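Local coordinates for protein esterase D (Lactobacillus rhamnosus, PDB 3DLT) that probably hydrolyses carboxylic esters, as a member of the alpha/beta-hydrolase superfamily, at residues V26-Y31 and Y53-S58; S124-P129 and G200-Q205. One frame throughout, in Å; residues are numbered along the deposited sequence.

Interaction 1 (V26-Y31 and Y53-S58). With BUA (butanoic acid), chain B.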
loop_
_atom_site.group_PDB
_atom_site.type_symbol
_atom_site.label_atom_id
_atom_site.label_comp_id
_atom_site.label_asym_id
_atom_site.label_seq_id
_atom_site.Cartn_x
_atom_site.Cartn_y
_atom_site.Cartn_z
ATOM N N VAL A 26 -10.203 1.243 3.933
ATOM C CA VAL A 26 -8.871 1.325 4.508
ATOM C C VAL A 26 -7.864 1.409 3.374
ATOM O O VAL A 26 -7.894 0.625 2.434
ATOM C CB VAL A 26 -8.564 0.085 5.358
ATOM C CG1 VAL A 26 -7.150 0.163 5.959
ATOM C CG2 VAL A 26 -9.600 -0.067 6.450
ATOM N N LEU A 27 -6.960 2.391 3.473
ATOM C CA LEU A 27 -5.935 2.646 2.493
ATOM C C LEU A 27 -4.618 2.572 3.248
ATOM O O LEU A 27 -4.427 3.348 4.191
ATOM C CB LEU A 27 -6.105 4.079 1.960
ATOM C CG LEU A 27 -7.357 4.344 1.118
ATOM C CD1 LEU A 27 -7.420 5.842 0.593
ATOM C CD2 LEU A 27 -7.229 3.376 0.005
ATOM N N LEU A 28 -3.743 1.655 2.816
ATOM C CA LEU A 28 -2.444 1.390 3.450
ATOM C C LEU A 28 -1.288 1.859 2.573
ATOM O O LEU A 28 -1.172 1.474 1.417
ATOM C CB LEU A 28 -2.285 -0.102 3.727
ATOM C CG LEU A 28 -3.419 -0.793 4.479
ATOM C CD1 LEU A 28 -3.148 -2.295 4.571
ATOM C CD2 LEU A 28 -3.643 -0.204 5.850
ATOM N N HIS A 29 -0.400 2.672 3.146
ATOM C CA HIS A 29 0.473 3.499 2.334
ATOM C C HIS A 29 1.733 2.765 1.858
ATOM O O HIS A 29 1.895 1.556 2.084
ATOM C CB HIS A 29 0.777 4.818 3.030
ATOM C CG HIS A 29 1.629 4.712 4.266
ATOM N ND1 HIS A 29 2.939 4.277 4.248
ATOM C CD2 HIS A 29 1.366 5.051 5.553
ATOM C CE1 HIS A 29 3.432 4.322 5.472
ATOM N NE2 HIS A 29 2.510 4.812 6.281
ATOM N N ALA A 30 2.610 3.500 1.180
ATOM C CA ALA A 30 3.814 2.925 0.601
ATOM C C ALA A 30 4.950 2.812 1.645
ATOM O O ALA A 30 4.955 3.501 2.672
ATOM C CB ALA A 30 4.263 3.763 -0.572
ATOM N N TYR A 31 5.910 1.938 1.354
ATOM C CA TYR A 31 7.176 1.865 2.079
ATOM C C TYR A 31 7.935 3.155 1.822
ATOM O O TYR A 31 8.081 3.590 0.664
ATOM C CB TYR A 31 7.965 0.667 1.551
ATOM C CG TYR A 31 9.258 0.355 2.247
ATOM C CD1 TYR A 31 9.323 0.256 3.619
ATOM C CD2 TYR A 31 10.402 0.113 1.517
ATOM C CE1 TYR A 31 10.504 -0.048 4.250
ATOM C CE2 TYR A 31 11.588 -0.223 2.144
ATOM C CZ TYR A 31 11.637 -0.295 3.500
ATOM O OH TYR A 31 12.833 -0.643 4.086
ATOM N N TYR A 53 -10.096 5.541 6.121
ATOM C CA TYR A 53 -9.115 5.555 7.193
ATOM C C TYR A 53 -7.729 5.190 6.652
ATOM O O TYR A 53 -7.514 4.117 6.053
ATOM C CB TYR A 53 -9.535 4.582 8.298
ATOM C CG TYR A 53 -8.586 4.521 9.484
ATOM C CD1 TYR A 53 -8.159 5.671 10.132
ATOM C CD2 TYR A 53 -8.133 3.313 9.956
ATOM C CE1 TYR A 53 -7.287 5.599 11.219
ATOM C CE2 TYR A 53 -7.276 3.234 11.021
ATOM C CZ TYR A 53 -6.871 4.365 11.655
ATOM O OH TYR A 53 -6.016 4.224 12.729
ATOM N N VAL A 54 -6.771 6.083 6.946
ATOM C CA VAL A 54 -5.443 6.052 6.395
ATOM C C VAL A 54 -4.520 6.109 7.616
ATOM O O VAL A 54 -4.224 7.167 8.144
ATOM C CB VAL A 54 -5.179 7.253 5.445
ATOM C CG1 VAL A 54 -3.902 7.059 4.708
ATOM C CG2 VAL A 54 -6.350 7.409 4.452
ATOM N N PRO A 55 -4.128 4.943 8.108
ATOM C CA PRO A 55 -3.188 4.915 9.224
ATOM C C PRO A 55 -1.754 5.165 8.822
ATOM O O PRO A 55 -1.403 5.133 7.633
ATOM C CB PRO A 55 -3.328 3.499 9.734
ATOM C CG PRO A 55 -3.647 2.693 8.500
ATOM C CD PRO A 55 -4.554 3.584 7.701
ATOM N N LEU A 56 -0.926 5.343 9.843
ATOM C CA LEU A 56 0.522 5.566 9.687
ATOM C C LEU A 56 1.287 4.350 10.148
ATOM O O LEU A 56 1.044 3.865 11.242
ATOM C CB LEU A 56 0.945 6.746 10.539
ATOM C CG LEU A 56 2.415 7.140 10.473
ATOM C CD1 LEU A 56 2.878 7.440 9.047
ATOM C CD2 LEU A 56 2.631 8.319 11.419
ATOM N N PHE A 57 2.166 3.819 9.317
ATOM C CA PHE A 57 2.932 2.657 9.715
ATOM C C PHE A 57 4.083 3.101 10.597
ATOM O O PHE A 57 4.629 4.150 10.374
ATOM C CB PHE A 57 3.448 1.911 8.481
ATOM C CG PHE A 57 2.379 1.159 7.716
ATOM C CD1 PHE A 57 1.481 0.332 8.369
ATOM C CD2 PHE A 57 2.325 1.230 6.330
ATOM C CE1 PHE A 57 0.518 -0.372 7.652
ATOM C CE2 PHE A 57 1.379 0.518 5.619
ATOM C CZ PHE A 57 0.489 -0.287 6.280
ATOM N N SER A 58 4.447 2.305 11.602
ATOM C CA SER A 58 5.596 2.609 12.485
ATOM C C SER A 58 6.890 2.902 11.729
ATOM O O SER A 58 7.180 2.298 10.683
ATOM C CB SER A 58 5.868 1.461 13.485
ATOM O OG SER A 58 4.909 1.429 14.527
HETATM C C1 BUA B . 7.984 0.078 -3.744
HETATM C C2 BUA B . 7.944 0.796 -2.420
HETATM C C3 BUA B . 6.840 1.857 -2.377
HETATM C C4 BUA B . 5.504 1.186 -2.097
HETATM O O1 BUA B . 5.382 0.536 -1.055
HETATM O O2 BUA B . 4.571 1.306 -2.908
HETATM O O HOH W 1 -1.968 4.029 5.162
#
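The H29 imidazole meets the loop 55-57 through NE2 and one face. Its NE2 accepts the backbone N-H of F57 (N to NE2 3.2 Å) in a nearly straight bond, 171° at the hydrogen, although the donor is tilted from the ring plane. The F57 phenyl slides back past the imidazole in a T-shaped (edge-to-face) pair, planes at 60°, its CD2 lying over the face 3.4 Å from H29 CE1. Opposite duties fall to ND1, which donates in the ring plane to A30 O at 2.7 Å; one nitrogen donating and the other accepting fixes the rotation of the ring. CG sits between backbone N and carbonyl carbon (chi1 68°), and this brings the end of the ring up against F57. With an alanine here the acceptor of F57 N is gone, and the phenyl, missing the imidazole face, is likely to become free to turn. The far end of that phenyl, CZ, rests on L28 CB at 3.8 Å. Upstream, L27 N donates to Y53 O (3.2 Å), and as the strands diverge a water links L27 O to P55 O. Y31 N, in the same loop as H29, binds O1 of the bound butanoic acid at 2.8 Å, and L102 N also bonds the ligand, consistent with an oxyanion hole. These parallel strands belong to the beta-alpha-beta unit 23-28, 39-47, 51-54 of the alpha/beta-hydrolase fold.

Interaction 2 (S124-P129 and G200-Q205)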
loop_
_atom_site.group_PDB
_atom_site.type_symbol
_atom_site.label_atom_id
_atom_site.label_comp_id
_atom_site.label_asym_id
_atom_site.label_seq_id
_atom_site.Cartn_x
_atom_site.Cartn_y
_atom_site.Cartn_z
ATOM N N SER A 124 -0.174 -1.225 -6.531
ATOM C CA SER A 124 1.081 -1.589 -7.143
ATOM C C SER A 124 1.497 -2.981 -6.696
ATOM O O SER A 124 1.005 -3.520 -5.680
ATOM C CB SER A 124 2.172 -0.588 -6.813
ATOM O OG SER A 124 3.196 -0.673 -7.777
ATOM N N SER A 125 2.410 -3.548 -7.478
ATOM C CA SER A 125 2.839 -4.919 -7.322
ATOM C C SER A 125 3.548 -5.119 -6.002
ATOM O O SER A 125 4.104 -4.167 -5.428
ATOM C CB SER A 125 3.770 -5.320 -8.466
ATOM O OG SER A 125 3.065 -5.483 -9.664
ATOM N N PRO A 126 3.539 -6.369 -5.510
ATOM C CA PRO A 126 4.186 -6.649 -4.246
ATOM C C PRO A 126 5.705 -6.524 -4.306
ATOM O O PRO A 126 6.295 -6.459 -5.400
ATOM C CB PRO A 126 3.761 -8.107 -3.936
ATOM C CG PRO A 126 3.381 -8.704 -5.268
ATOM C CD PRO A 126 2.911 -7.561 -6.121
ATOM N N ILE A 127 6.298 -6.489 -3.111
ATOM C CA ILE A 127 7.750 -6.510 -2.917
ATOM C C ILE A 127 8.140 -7.963 -2.675
ATOM O O ILE A 127 7.832 -8.513 -1.613
ATOM C CB ILE A 127 8.160 -5.610 -1.712
ATOM C CG1 ILE A 127 7.715 -4.140 -1.949
ATOM C CG2 ILE A 127 9.668 -5.713 -1.424
ATOM C CD1 ILE A 127 7.733 -3.246 -0.656
ATOM N N LEU A 128 8.771 -8.591 -3.673
ATOM C CA LEU A 128 9.106 -10.016 -3.616
ATOM C C LEU A 128 10.568 -10.207 -3.954
ATOM O O LEU A 128 11.170 -9.343 -4.592
ATOM C CB LEU A 128 8.233 -10.808 -4.601
ATOM C CG LEU A 128 6.738 -10.924 -4.233
ATOM C CD1 LEU A 128 5.904 -11.514 -5.402
ATOM C CD2 LEU A 128 6.591 -11.736 -2.939
ATOM N N PRO A 129 11.160 -11.338 -3.531
ATOM C CA PRO A 129 12.610 -11.520 -3.755
ATOM C C PRO A 129 13.041 -11.345 -5.213
ATOM O O PRO A 129 12.477 -11.994 -6.102
ATOM C CB PRO A 129 12.865 -12.965 -3.307
ATOM C CG PRO A 129 11.776 -13.266 -2.381
ATOM C CD PRO A 129 10.571 -12.497 -2.842
ATOM N N GLY A 200 6.661 -4.525 -12.707
ATOM C CA GLY A 200 5.225 -4.511 -12.971
ATOM C C GLY A 200 4.611 -5.803 -13.496
ATOM O O GLY A 200 3.389 -5.971 -13.458
ATOM N N ARG A 201 5.439 -6.686 -14.040
ATOM C CA ARG A 201 4.956 -7.973 -14.560
ATOM C C ARG A 201 4.349 -8.872 -13.485
ATOM O O ARG A 201 3.503 -9.730 -13.760
ATOM C CB ARG A 201 6.096 -8.711 -15.266
ATOM C CG ARG A 201 6.547 -8.027 -16.542
ATOM C CD ARG A 201 7.758 -8.704 -17.153
ATOM N NE ARG A 201 8.954 -8.490 -16.335
ATOM C CZ ARG A 201 10.198 -8.731 -16.747
ATOM N NH1 ARG A 201 10.426 -9.210 -17.972
ATOM N NH2 ARG A 201 11.220 -8.500 -15.927
ATOM N N LEU A 202 4.818 -8.667 -12.259
ATOM C CA LEU A 202 4.226 -9.242 -11.043
ATOM C C LEU A 202 2.709 -9.069 -10.966
ATOM O O LEU A 202 2.031 -9.918 -10.390
ATOM C CB LEU A 202 4.845 -8.586 -9.813
ATOM C CG LEU A 202 5.931 -9.320 -9.028
ATOM C CD1 LEU A 202 6.798 -10.157 -9.913
ATOM C CD2 LEU A 202 6.745 -8.309 -8.205
ATOM N N ALA A 203 2.186 -7.959 -11.491
ATOM C CA ALA A 203 0.755 -7.704 -11.425
ATOM C C ALA A 203 -0.014 -8.758 -12.238
ATOM O O ALA A 203 -1.101 -9.197 -11.848
ATOM C CB ALA A 203 0.431 -6.285 -11.922
ATOM N N TYR A 204 0.565 -9.154 -13.373
ATOM C CA TYR A 204 -0.005 -10.202 -14.227
ATOM C C TYR A 204 0.063 -11.518 -13.485
ATOM O O TYR A 204 -0.846 -12.294 -13.556
ATOM C CB TYR A 204 0.731 -10.302 -15.583
ATOM C CG TYR A 204 0.569 -9.088 -16.480
ATOM C CD1 TYR A 204 -0.602 -8.875 -17.183
ATOM C CD2 TYR A 204 1.599 -8.154 -16.633
ATOM C CE1 TYR A 204 -0.750 -7.762 -18.025
ATOM C CE2 TYR A 204 1.450 -7.032 -17.465
ATOM C CZ TYR A 204 0.276 -6.848 -18.161
ATOM O OH TYR A 204 0.095 -5.756 -18.998
ATOM N N GLN A 205 1.122 -11.753 -12.728
ATOM C CA GLN A 205 1.221 -12.980 -11.950
ATOM C C GLN A 205 0.260 -13.055 -10.782
ATOM O O GLN A 205 -0.225 -14.138 -10.442
ATOM C CB GLN A 205 2.634 -13.158 -11.465
ATOM C CG GLN A 205 3.594 -13.405 -12.614
ATOM C CD GLN A 205 5.023 -13.142 -12.230
ATOM O OE1 GLN A 205 5.516 -13.655 -11.228
ATOM N NE2 GLN A 205 5.694 -12.296 -13.012
#
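P126 touches L202 CB with its ring atom CD, 4.3 Å away, while Y204 takes no part across the contact; its ring has R201 CA in plane at its edge and meets the rings of F218 and W220. L202, on the first turn of helix 202-209, carries the contact. Its CB lies 3.7 Å from S125 CB, its CD2 reaches P126 O at 3.4 Å, and its CG faces L128 CD1 at 4.2 Å, so one leucine spans three residues of the loop. Its torsions lie off the staggered values (chi1 -101°, chi2 34°), consistent with a mildly strained side chain. S125 OG also approaches the helix, 3.2 Å from A203 N, but at a poor angle; that N-H is taken by G200 O (3.0 Å), and OG is hydrogen-bonded to Q191 OE1 instead. S125 O meanwhile bonds to the hydroxyl of S101, the predicted nucleophile. With S125 OG, S125 O and A203 N engaged elsewhere, the loop and helix are joined by van der Waals packing, which suggests that shape, more than directed bonding, sets their fit beside the predicted active site.

Interaction 1 is the larger and deeper contact, close to the centre of the chain; interaction 2 is partly buried and lies farther out. They share no secondary-structure element. The first joins neighbouring parallel strands and the loops that leave them, with straight backbone and imidazole bonds beside an aromatic pair, whereas the second sets a loop against the start of a helix by aliphatic packing. Both nevertheless border the same predicted catalytic centre: 26-31 lines the ligand side and 124-129 the side of the predicted nucleophile. Their nearest atoms come within about 4 Å although their centres are 19 Å apart.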